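Local coordinates for monosaccharide ABC transporter substrate-binding protein, CUT2 family (Bradyrhizobium sp., PDB 4YHS) that probably captures a sugar in the periplasm for import by a CUT2-family ABC transporter, and here holds a bis-tris molecule, at residues A[155-163]-A[302-313]; A[164-175]-A[272-280]. All coordinates share one frame; numbering follows the deposited sequence.

Interaction 1 of 2, residues A[155-163]-A[302-313]; sequences DIAAKSLVS and QGRIAVDQAVRI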
loop_
_atom_site.group_PDB
_atom_site.type_symbol
_atom_site.label_atom_id
_atom_site.label_comp_id
_atom_site.label_asym_id
_atom_site.label_seq_id
_atom_site.Cartn_x
_atom_site.Cartn_y
_atom_site.Cartn_z
ATOM N N ASP A 155 -7.466 19.891 7.683
ATOM C CA ASP A 155 -6.440 20.211 8.675
ATOM C C ASP A 155 -5.266 19.216 8.756
ATOM O O ASP A 155 -4.545 19.144 9.755
ATOM C CB ASP A 155 -7.113 20.333 10.037
ATOM C CG ASP A 155 -7.845 21.643 10.193
ATOM O OD1 ASP A 155 -7.226 22.693 9.899
ATOM O OD2 ASP A 155 -9.032 21.603 10.580
ATOM N N ILE A 156 -5.072 18.466 7.685
ATOM C CA ILE A 156 -3.944 17.565 7.552
ATOM C C ILE A 156 -2.724 18.352 7.053
ATOM O O ILE A 156 -2.840 19.143 6.108
ATOM C CB ILE A 156 -4.305 16.436 6.583
ATOM C CG1 ILE A 156 -5.292 15.475 7.247
ATOM C CG2 ILE A 156 -3.078 15.711 6.068
ATOM C CD1 ILE A 156 -4.746 14.740 8.435
ATOM N N ALA A 157 -1.558 18.147 7.661
ATOM C CA ALA A 157 -0.355 18.884 7.236
ATOM C C ALA A 157 0.345 18.233 6.045
ATOM O O ALA A 157 0.996 18.926 5.264
ATOM C CB ALA A 157 0.638 19.033 8.420
ATOM N N ALA A 158 0.265 16.903 5.944
ATOM C CA ALA A 158 0.987 16.163 4.900
ATOM C C ALA A 158 0.356 14.799 4.715
ATOM O O ALA A 158 -0.215 14.269 5.655
ATOM C CB ALA A 158 2.451 15.970 5.244
ATOM N N LYS A 159 0.497 14.253 3.500
ATOM C CA LYS A 159 0.092 12.889 3.187
ATOM C C LYS A 159 1.289 12.045 2.785
ATOM O O LYS A 159 2.176 12.497 2.048
ATOM C CB LYS A 159 -0.951 12.877 2.072
ATOM C CG LYS A 159 -2.260 13.594 2.413
ATOM C CD LYS A 159 -3.208 13.662 1.234
ATOM C CE LYS A 159 -4.496 14.375 1.630
ATOM N NZ LYS A 159 -5.384 13.460 2.393
ATOM N N SER A 160 1.303 10.815 3.286
ATOM C CA SER A 160 2.249 9.773 2.872
ATOM C C SER A 160 1.425 8.550 2.494
ATOM O O SER A 160 1.019 7.757 3.365
ATOM C CB SER A 160 3.212 9.443 3.994
ATOM O OG SER A 160 4.161 8.493 3.569
ATOM N N LEU A 161 1.162 8.402 1.207
ATOM C CA LEU A 161 0.275 7.362 0.756
ATOM C C LEU A 161 0.334 7.190 -0.758
ATOM O O LEU A 161 0.966 7.980 -1.480
ATOM C CB LEU A 161 -1.158 7.682 1.194
ATOM C CG LEU A 161 -1.609 9.137 1.068
ATOM C CD1 LEU A 161 -1.843 9.521 -0.370
ATOM C CD2 LEU A 161 -2.906 9.330 1.887
ATOM N N VAL A 162 -0.314 6.128 -1.235
ATOM C CA VAL A 162 -0.423 5.884 -2.683
ATOM C C VAL A 162 -1.879 5.708 -3.081
ATOM O O VAL A 162 -2.762 5.680 -2.207
ATOM C CB VAL A 162 0.381 4.633 -3.116
ATOM C CG1 VAL A 162 1.807 4.723 -2.576
ATOM C CG2 VAL A 162 -0.297 3.333 -2.641
ATOM N N SER A 163 -2.120 5.626 -4.395
ATOM C CA SER A 163 -3.456 5.357 -4.959
ATOM C C SER A 163 -3.602 3.940 -5.469
ATOM O O SER A 163 -2.699 3.450 -6.163
ATOM C CB SER A 163 -3.738 6.321 -6.126
ATOM O OG SER A 163 -4.965 6.003 -6.774
ATOM N N GLN A 302 6.284 4.334 3.180
ATOM C CA GLN A 302 5.192 5.230 3.554
ATOM C C GLN A 302 5.272 5.569 5.041
ATOM O O GLN A 302 5.145 6.743 5.410
ATOM C CB GLN A 302 3.846 4.619 3.204
ATOM C CG GLN A 302 3.611 4.594 1.703
ATOM C CD GLN A 302 2.334 3.892 1.331
ATOM O OE1 GLN A 302 1.258 4.224 1.839
ATOM N NE2 GLN A 302 2.437 2.889 0.455
ATOM N N GLY A 303 5.538 4.573 5.879
ATOM C CA GLY A 303 5.765 4.808 7.293
ATOM C C GLY A 303 6.959 5.713 7.572
ATOM O O GLY A 303 6.839 6.695 8.324
ATOM N N ARG A 304 8.108 5.399 6.988
ATOM C CA ARG A 304 9.296 6.264 7.154
ATOM C C ARG A 304 9.065 7.730 6.721
ATOM O O ARG A 304 9.496 8.639 7.407
ATOM C CB ARG A 304 10.487 5.722 6.348
ATOM C CG ARG A 304 10.973 4.317 6.693
ATOM C CD ARG A 304 12.303 4.053 6.004
ATOM N NE ARG A 304 12.897 2.727 6.314
ATOM C CZ ARG A 304 13.787 2.517 7.284
ATOM N NH1 ARG A 304 14.174 3.524 8.079
ATOM N NH2 ARG A 304 14.326 1.300 7.466
ATOM N N ILE A 305 8.440 7.937 5.556
ATOM C CA ILE A 305 8.195 9.277 5.047
ATOM C C ILE A 305 7.305 10.077 5.995
ATOM O O ILE A 305 7.557 11.255 6.214
ATOM C CB ILE A 305 7.569 9.237 3.627
ATOM C CG1 ILE A 305 8.678 8.872 2.628
ATOM C CG2 ILE A 305 6.952 10.609 3.233
ATOM C CD1 ILE A 305 8.211 8.570 1.263
ATOM N N ALA A 306 6.275 9.446 6.560
ATOM C CA ALA A 306 5.401 10.131 7.521
ATOM C C ALA A 306 6.185 10.674 8.716
ATOM O O ALA A 306 5.953 11.783 9.171
ATOM C CB ALA A 306 4.320 9.183 8.020
ATOM N N VAL A 307 7.111 9.873 9.228
ATOM C CA VAL A 307 7.936 10.308 10.336
ATOM C C VAL A 307 8.827 11.466 9.899
ATOM O O VAL A 307 8.902 12.492 10.596
ATOM C CB VAL A 307 8.803 9.163 10.891
ATOM C CG1 VAL A 307 9.856 9.673 11.910
ATOM C CG2 VAL A 307 7.916 8.112 11.536
ATOM N N ASP A 308 9.498 11.318 8.756
ATOM C CA ASP A 308 10.352 12.397 8.252
ATOM C C ASP A 308 9.579 13.695 8.029
ATOM O O ASP A 308 10.027 14.782 8.415
ATOM C CB ASP A 308 11.031 12.000 6.942
ATOM C CG ASP A 308 12.053 13.041 6.485
ATOM O OD1 ASP A 308 12.974 13.334 7.266
ATOM O OD2 ASP A 308 11.941 13.580 5.359
ATOM N N GLN A 309 8.410 13.579 7.415
ATOM C CA GLN A 309 7.541 14.718 7.233
ATOM C C GLN A 309 7.214 15.420 8.578
ATOM O O GLN A 309 7.284 16.654 8.689
ATOM C CB GLN A 309 6.244 14.275 6.556
ATOM C CG GLN A 309 6.306 14.096 5.027
ATOM C CD GLN A 309 5.070 13.426 4.506
ATOM O OE1 GLN A 309 4.457 12.623 5.210
ATOM N NE2 GLN A 309 4.657 13.786 3.298
ATOM N N ALA A 310 6.824 14.638 9.581
ATOM C CA ALA A 310 6.460 15.200 10.878
ATOM C C ALA A 310 7.615 16.002 11.444
ATOM O O ALA A 310 7.434 17.120 11.913
ATOM C CB ALA A 310 6.063 14.122 11.852
ATOM N N VAL A 311 8.806 15.418 11.399
ATOM C CA VAL A 311 9.993 16.065 11.970
ATOM C C VAL A 311 10.288 17.362 11.211
ATOM O O VAL A 311 10.515 18.412 11.818
ATOM C CB VAL A 311 11.196 15.090 11.949
ATOM C CG1 VAL A 311 12.502 15.796 12.359
ATOM C CG2 VAL A 311 10.902 13.885 12.905
ATOM N N ARG A 312 10.221 17.313 9.889
ATOM C CA ARG A 312 10.518 18.509 9.081
ATOM C C ARG A 312 9.556 19.659 9.433
ATOM O O ARG A 312 9.978 20.814 9.583
ATOM C CB ARG A 312 10.445 18.189 7.580
ATOM C CG ARG A 312 11.615 17.377 7.041
ATOM C CD ARG A 312 11.365 16.867 5.595
ATOM N NE ARG A 312 12.585 16.284 5.046
ATOM C CZ ARG A 312 13.623 16.990 4.601
ATOM N NH1 ARG A 312 13.590 18.326 4.633
ATOM N NH2 ARG A 312 14.706 16.366 4.119
ATOM N N ILE A 313 8.274 19.325 9.574
ATOM C CA ILE A 313 7.255 20.310 9.933
ATOM C C ILE A 313 7.586 20.893 11.308
ATOM O O ILE A 313 7.667 22.117 11.478
ATOM C CB ILE A 313 5.844 19.660 9.904
ATOM C CG1 ILE A 313 5.436 19.325 8.474
ATOM C CG2 ILE A 313 4.762 20.557 10.520
ATOM C CD1 ILE A 313 4.315 18.318 8.407
HETATM O O HOH W 1 -1.197 4.049 0.590
#

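Interaction 2 of 2, residues A[164-175]-A[272-280]; sequences FYTMGAETGSYL and DLLAFYMTP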
loop_
_atom_site.group_PDB
_atom_site.type_symbol
_atom_site.label_atom_id
_atom_site.label_comp_id
_atom_site.label_asym_id
_atom_site.label_seq_id
_atom_site.Cartn_x
_atom_site.Cartn_y
_atom_site.Cartn_z
ATOM N N PHE A 164 -4.734 3.288 -5.144
ATOM C CA PHE A 164 -5.007 1.947 -5.655
ATOM C C PHE A 164 -5.321 2.007 -7.155
ATOM O O PHE A 164 -5.223 0.996 -7.821
ATOM C CB PHE A 164 -6.137 1.266 -4.875
ATOM C CG PHE A 164 -5.633 0.279 -3.838
ATOM C CD1 PHE A 164 -5.152 -0.953 -4.221
ATOM C CD2 PHE A 164 -5.632 0.617 -2.493
ATOM C CE1 PHE A 164 -4.671 -1.850 -3.280
ATOM C CE2 PHE A 164 -5.167 -0.282 -1.553
ATOM C CZ PHE A 164 -4.687 -1.506 -1.943
ATOM N N TYR A 165 -5.646 3.197 -7.687
ATOM C CA TYR A 165 -5.779 3.321 -9.140
ATOM C C TYR A 165 -4.437 2.959 -9.774
ATOM O O TYR A 165 -4.347 2.164 -10.723
ATOM C CB TYR A 165 -6.186 4.736 -9.562
ATOM C CG TYR A 165 -6.274 4.904 -11.065
ATOM C CD1 TYR A 165 -5.159 5.235 -11.815
ATOM C CD2 TYR A 165 -7.472 4.719 -11.737
ATOM C CE1 TYR A 165 -5.231 5.378 -13.181
ATOM C CE2 TYR A 165 -7.542 4.839 -13.110
ATOM C CZ TYR A 165 -6.423 5.187 -13.817
ATOM O OH TYR A 165 -6.496 5.334 -15.172
ATOM N N THR A 166 -3.374 3.527 -9.209
ATOM C CA THR A 166 -2.020 3.313 -9.725
ATOM C C THR A 166 -1.549 1.877 -9.519
ATOM O O THR A 166 -0.853 1.316 -10.375
ATOM C CB THR A 166 -1.003 4.282 -9.050
ATOM O OG1 THR A 166 -1.527 5.606 -9.089
ATOM C CG2 THR A 166 0.375 4.231 -9.749
HETATM N N MSE A 167 -1.881 1.267 -8.381
HETATM C CA MSE A 167 -1.603 -0.157 -8.216
HETATM C C MSE A 167 -2.232 -1.020 -9.316
HETATM O O MSE A 167 -1.576 -1.933 -9.854
HETATM C CB MSE A 167 -2.091 -0.654 -6.860
HETATM C CG MSE A 167 -1.462 0.059 -5.675
HETATM SE SE MSE A 167 0.399 -0.482 -5.418
HETATM C CE MSE A 167 0.017 -2.071 -4.320
ATOM N N GLY A 168 -3.516 -0.793 -9.618
ATOM C CA GLY A 168 -4.157 -1.530 -10.696
ATOM C C GLY A 168 -3.534 -1.232 -12.060
ATOM O O GLY A 168 -3.295 -2.123 -12.881
ATOM N N ALA A 169 -3.263 0.047 -12.307
ATOM C CA ALA A 169 -2.704 0.495 -13.568
ATOM C C ALA A 169 -1.335 -0.121 -13.854
ATOM O O ALA A 169 -1.075 -0.567 -14.960
ATOM C CB ALA A 169 -2.601 2.004 -13.588
ATOM N N GLU A 170 -0.475 -0.170 -12.841
ATOM C CA GLU A 170 0.859 -0.708 -13.032
ATOM C C GLU A 170 0.765 -2.201 -13.321
ATOM O O GLU A 170 1.543 -2.758 -14.133
ATOM C CB GLU A 170 1.734 -0.408 -11.811
ATOM C CG GLU A 170 2.147 1.058 -11.738
ATOM C CD GLU A 170 3.127 1.438 -12.848
ATOM O OE1 GLU A 170 3.782 0.532 -13.401
ATOM O OE2 GLU A 170 3.227 2.633 -13.178
ATOM N N THR A 171 -0.211 -2.851 -12.698
ATOM C CA THR A 171 -0.392 -4.287 -12.890
ATOM C C THR A 171 -0.823 -4.520 -14.364
ATOM O O THR A 171 -0.320 -5.423 -15.066
ATOM C CB THR A 171 -1.436 -4.861 -11.928
ATOM O OG1 THR A 171 -1.059 -4.594 -10.565
ATOM C CG2 THR A 171 -1.528 -6.374 -12.127
ATOM N N GLY A 172 -1.758 -3.708 -14.812
ATOM C CA GLY A 172 -2.275 -3.804 -16.158
ATOM C C GLY A 172 -1.222 -3.493 -17.218
ATOM O O GLY A 172 -1.120 -4.190 -18.226
ATOM N N SER A 173 -0.430 -2.446 -16.995
ATOM C CA SER A 173 0.578 -2.015 -17.987
ATOM C C SER A 173 1.651 -3.054 -18.175
ATOM O O SER A 173 2.127 -3.262 -19.284
ATOM C CB SER A 173 1.233 -0.699 -17.562
ATOM O OG SER A 173 0.316 0.362 -17.691
ATOM N N TYR A 174 2.046 -3.675 -17.062
ATOM C CA TYR A 174 2.942 -4.832 -17.074
ATOM C C TYR A 174 2.457 -5.915 -18.056
ATOM O O TYR A 174 3.216 -6.445 -18.880
ATOM C CB TYR A 174 3.046 -5.409 -15.657
ATOM C CG TYR A 174 4.035 -6.555 -15.484
ATOM C CD1 TYR A 174 5.396 -6.306 -15.282
ATOM C CD2 TYR A 174 3.613 -7.876 -15.500
ATOM C CE1 TYR A 174 6.312 -7.361 -15.103
ATOM C CE2 TYR A 174 4.508 -8.915 -15.322
ATOM C CZ TYR A 174 5.859 -8.650 -15.123
ATOM O OH TYR A 174 6.713 -9.721 -14.953
ATOM N N LEU A 175 1.191 -6.268 -17.970
ATOM C CA LEU A 175 0.656 -7.270 -18.888
ATOM C C LEU A 175 0.530 -6.723 -20.307
ATOM O O LEU A 175 0.873 -7.390 -21.272
ATOM C CB LEU A 175 -0.697 -7.777 -18.402
ATOM C CG LEU A 175 -0.641 -8.679 -17.178
ATOM C CD1 LEU A 175 -2.032 -9.023 -16.768
ATOM C CD2 LEU A 175 0.164 -9.967 -17.452
ATOM N N ASP A 272 -0.474 -18.059 -15.733
ATOM C CA ASP A 272 0.296 -17.277 -14.782
ATOM C C ASP A 272 -0.561 -16.425 -13.865
ATOM O O ASP A 272 -1.665 -15.981 -14.228
ATOM C CB ASP A 272 1.288 -16.391 -15.525
ATOM C CG ASP A 272 2.476 -17.170 -16.020
ATOM O OD1 ASP A 272 3.253 -17.608 -15.173
ATOM O OD2 ASP A 272 2.610 -17.363 -17.242
ATOM N N LEU A 273 -0.045 -16.221 -12.658
ATOM C CA LEU A 273 -0.788 -15.531 -11.603
ATOM C C LEU A 273 -0.215 -14.155 -11.328
ATOM O O LEU A 273 1.005 -13.978 -11.278
ATOM C CB LEU A 273 -0.792 -16.371 -10.339
ATOM C CG LEU A 273 -1.171 -17.833 -10.552
ATOM C CD1 LEU A 273 -1.031 -18.620 -9.260
ATOM C CD2 LEU A 273 -2.613 -17.931 -11.065
ATOM N N LEU A 274 -1.098 -13.180 -11.123
ATOM C CA LEU A 274 -0.650 -11.855 -10.723
ATOM C C LEU A 274 -1.561 -11.330 -9.642
ATOM O O LEU A 274 -2.746 -11.688 -9.597
ATOM C CB LEU A 274 -0.626 -10.895 -11.922
ATOM C CG LEU A 274 0.380 -11.080 -13.060
ATOM C CD1 LEU A 274 -0.156 -12.000 -14.147
ATOM C CD2 LEU A 274 0.703 -9.720 -13.634
ATOM N N ALA A 275 -0.997 -10.508 -8.750
ATOM C CA ALA A 275 -1.779 -9.772 -7.768
ATOM C C ALA A 275 -1.603 -8.275 -8.049
ATOM O O ALA A 275 -0.593 -7.882 -8.655
ATOM C CB ALA A 275 -1.338 -10.120 -6.333
ATOM N N PHE A 276 -2.561 -7.438 -7.637
ATOM C CA PHE A 276 -2.371 -5.990 -7.790
ATOM C C PHE A 276 -1.946 -5.323 -6.478
ATOM O O PHE A 276 -1.927 -4.090 -6.378
ATOM C CB PHE A 276 -3.617 -5.283 -8.378
ATOM C CG PHE A 276 -4.863 -5.346 -7.533
ATOM C CD1 PHE A 276 -5.141 -4.360 -6.590
ATOM C CD2 PHE A 276 -5.803 -6.341 -7.752
ATOM C CE1 PHE A 276 -6.328 -4.393 -5.836
ATOM C CE2 PHE A 276 -6.983 -6.366 -7.029
ATOM C CZ PHE A 276 -7.245 -5.400 -6.065
ATOM N N TYR A 277 -1.490 -6.138 -5.537
ATOM C CA TYR A 277 -0.837 -5.593 -4.341
ATOM C C TYR A 277 0.033 -6.681 -3.665
ATOM O O TYR A 277 0.020 -7.862 -4.058
ATOM C CB TYR A 277 -1.888 -4.962 -3.376
ATOM C CG TYR A 277 -2.905 -5.876 -2.738
ATOM C CD1 TYR A 277 -2.650 -6.483 -1.502
ATOM C CD2 TYR A 277 -4.139 -6.098 -3.328
ATOM C CE1 TYR A 277 -3.569 -7.301 -0.907
ATOM C CE2 TYR A 277 -5.067 -6.940 -2.743
ATOM C CZ TYR A 277 -4.789 -7.527 -1.530
ATOM O OH TYR A 277 -5.705 -8.367 -0.947
HETATM N N MSE A 278 0.844 -6.265 -2.686
HETATM C CA MSE A 278 1.910 -7.118 -2.153
HETATM C C MSE A 278 1.618 -7.635 -0.752
HETATM O O MSE A 278 1.138 -6.877 0.100
HETATM C CB MSE A 278 3.226 -6.327 -2.126
HETATM C CG MSE A 278 4.419 -7.105 -1.629
HETATM SE SE MSE A 278 4.867 -8.628 -2.815
HETATM C CE MSE A 278 5.260 -7.659 -4.461
ATOM N N THR A 279 1.921 -8.919 -0.542
ATOM C CA THR A 279 1.781 -9.606 0.760
ATOM C C THR A 279 2.948 -10.566 0.893
ATOM O O THR A 279 3.581 -10.881 -0.110
ATOM C CB THR A 279 0.524 -10.426 0.875
ATOM O OG1 THR A 279 0.577 -11.473 -0.092
ATOM C CG2 THR A 279 -0.739 -9.579 0.676
ATOM N N PRO A 280 3.225 -11.056 2.112
ATOM C CA PRO A 280 4.292 -12.061 2.205
ATOM C C PRO A 280 4.023 -13.317 1.352
ATOM O O PRO A 280 4.973 -13.856 0.768
ATOM C CB PRO A 280 4.330 -12.383 3.707
ATOM C CG PRO A 280 3.906 -11.102 4.353
ATOM C CD PRO A 280 2.800 -10.590 3.442
#

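Interaction 1 of 2, residues A[155-163]-A[302-313]
Gln302 O takes two hydrogen bonds: one from Ala306 N within its own helix, the other from Ser160 OG, 2.7 Å from Gln302 O. The hydroxyl lies in the carbonyl plane, on a lone pair. This is the helix-on-sheet layer of an alpha/beta lobe in a periplasmic binding protein: helix 299-314 runs over strand 158-160 nearly antiparallel to it (161°), the short axes 8.0 Å apart. Ser160 OG is placed by a first torsion of -177°, which turns it away from its own nitrogen and toward the helix, where it also rests 3.5 Å from Ile305 CB.

Two turns on from Gln302, the extended Gln309 side chain reaches back to the strand. Its NE2 donates almost straight (175°) to Lys159 O at 3.1 Å, approaching from above the carbonyl plane, and also bonds Val320 O, so two acceptors probably hold the amide's rotation. Ala158 CB lies 3.7 Å from Gln309 NE2. Lys159 itself turns its CB away from the helix, and its NZ forms a salt bridge with Asp146. Past the strand, the Gln302 amide, whose NE2 bonds Asp297 O, crosses Val162 at about a right angle, and a water accepts from Val162 N and donates to Gln302 OE1. The apolar end of the contact is Ile313 CD1, 3.7 Å from Ala157 CB.

Interaction 2 of 2, residues A[164-175]-A[272-280]
Met167, present as selenomethionine, sets its CB 3.5 Å from Phe276 O; CG and SE then bend round through chi2 and chi3 of -73° and -86°, bringing CE back to the same carbonyl oxygen and to 3.6 Å from Tyr277 CB. Phe276 O, buried here, has no polar partner in the model, and these two carbons lie against it. One turn on, Thr171 OG1 donates to Met167 O at 2.8 Å and lies 3.4 Å from Phe276 CB. With an alanine here the hydroxyl and CG2 are gone, which would probably leave Met167 O without its side-chain donor and open a gap beside Phe276 CB and Leu274 CD2. Phe164 CE1 meets the edge of the Phe276 ring, 4.0 Å from Phe276 CE1, while Tyr277 CD2 covers one face of it. Further along the helix, Leu175 CD2 and Leu274 CD2 come tip to tip at 3.9 Å. Helix 164-178 thus packs roughly antiparallel over one face of the parallel sheet at outer strand 272-275, whose Leu273 touches helix 252-264. The loop after it leads to Tyr277, whose side chain approaches bound bis-tris to about 3 Å, typical of the strand-end loops lining the ligand cleft in type I periplasmic binding proteins.

Followed from the N terminus, the chain reaches strand 158-160, part of the mixed sheet, and passes through residues 161-163 straight into helix 164-178, so the first segments of the two interactions adjoin. Interaction 2 closes its loop when strand 272-275 of the separate four-stranded parallel sheet arrives, 97 residues after the helix segment. Interaction 1 closes later, with helix 299-314, so the smaller loop is nested in the larger. Their centres lie about 24 Å apart, on opposite sides of the chain's centre. The principle is that of a two-lobed binding protein: each contact ties a helix to a sheet within one lobe, while the chain crosses between lobes in going from one to the other.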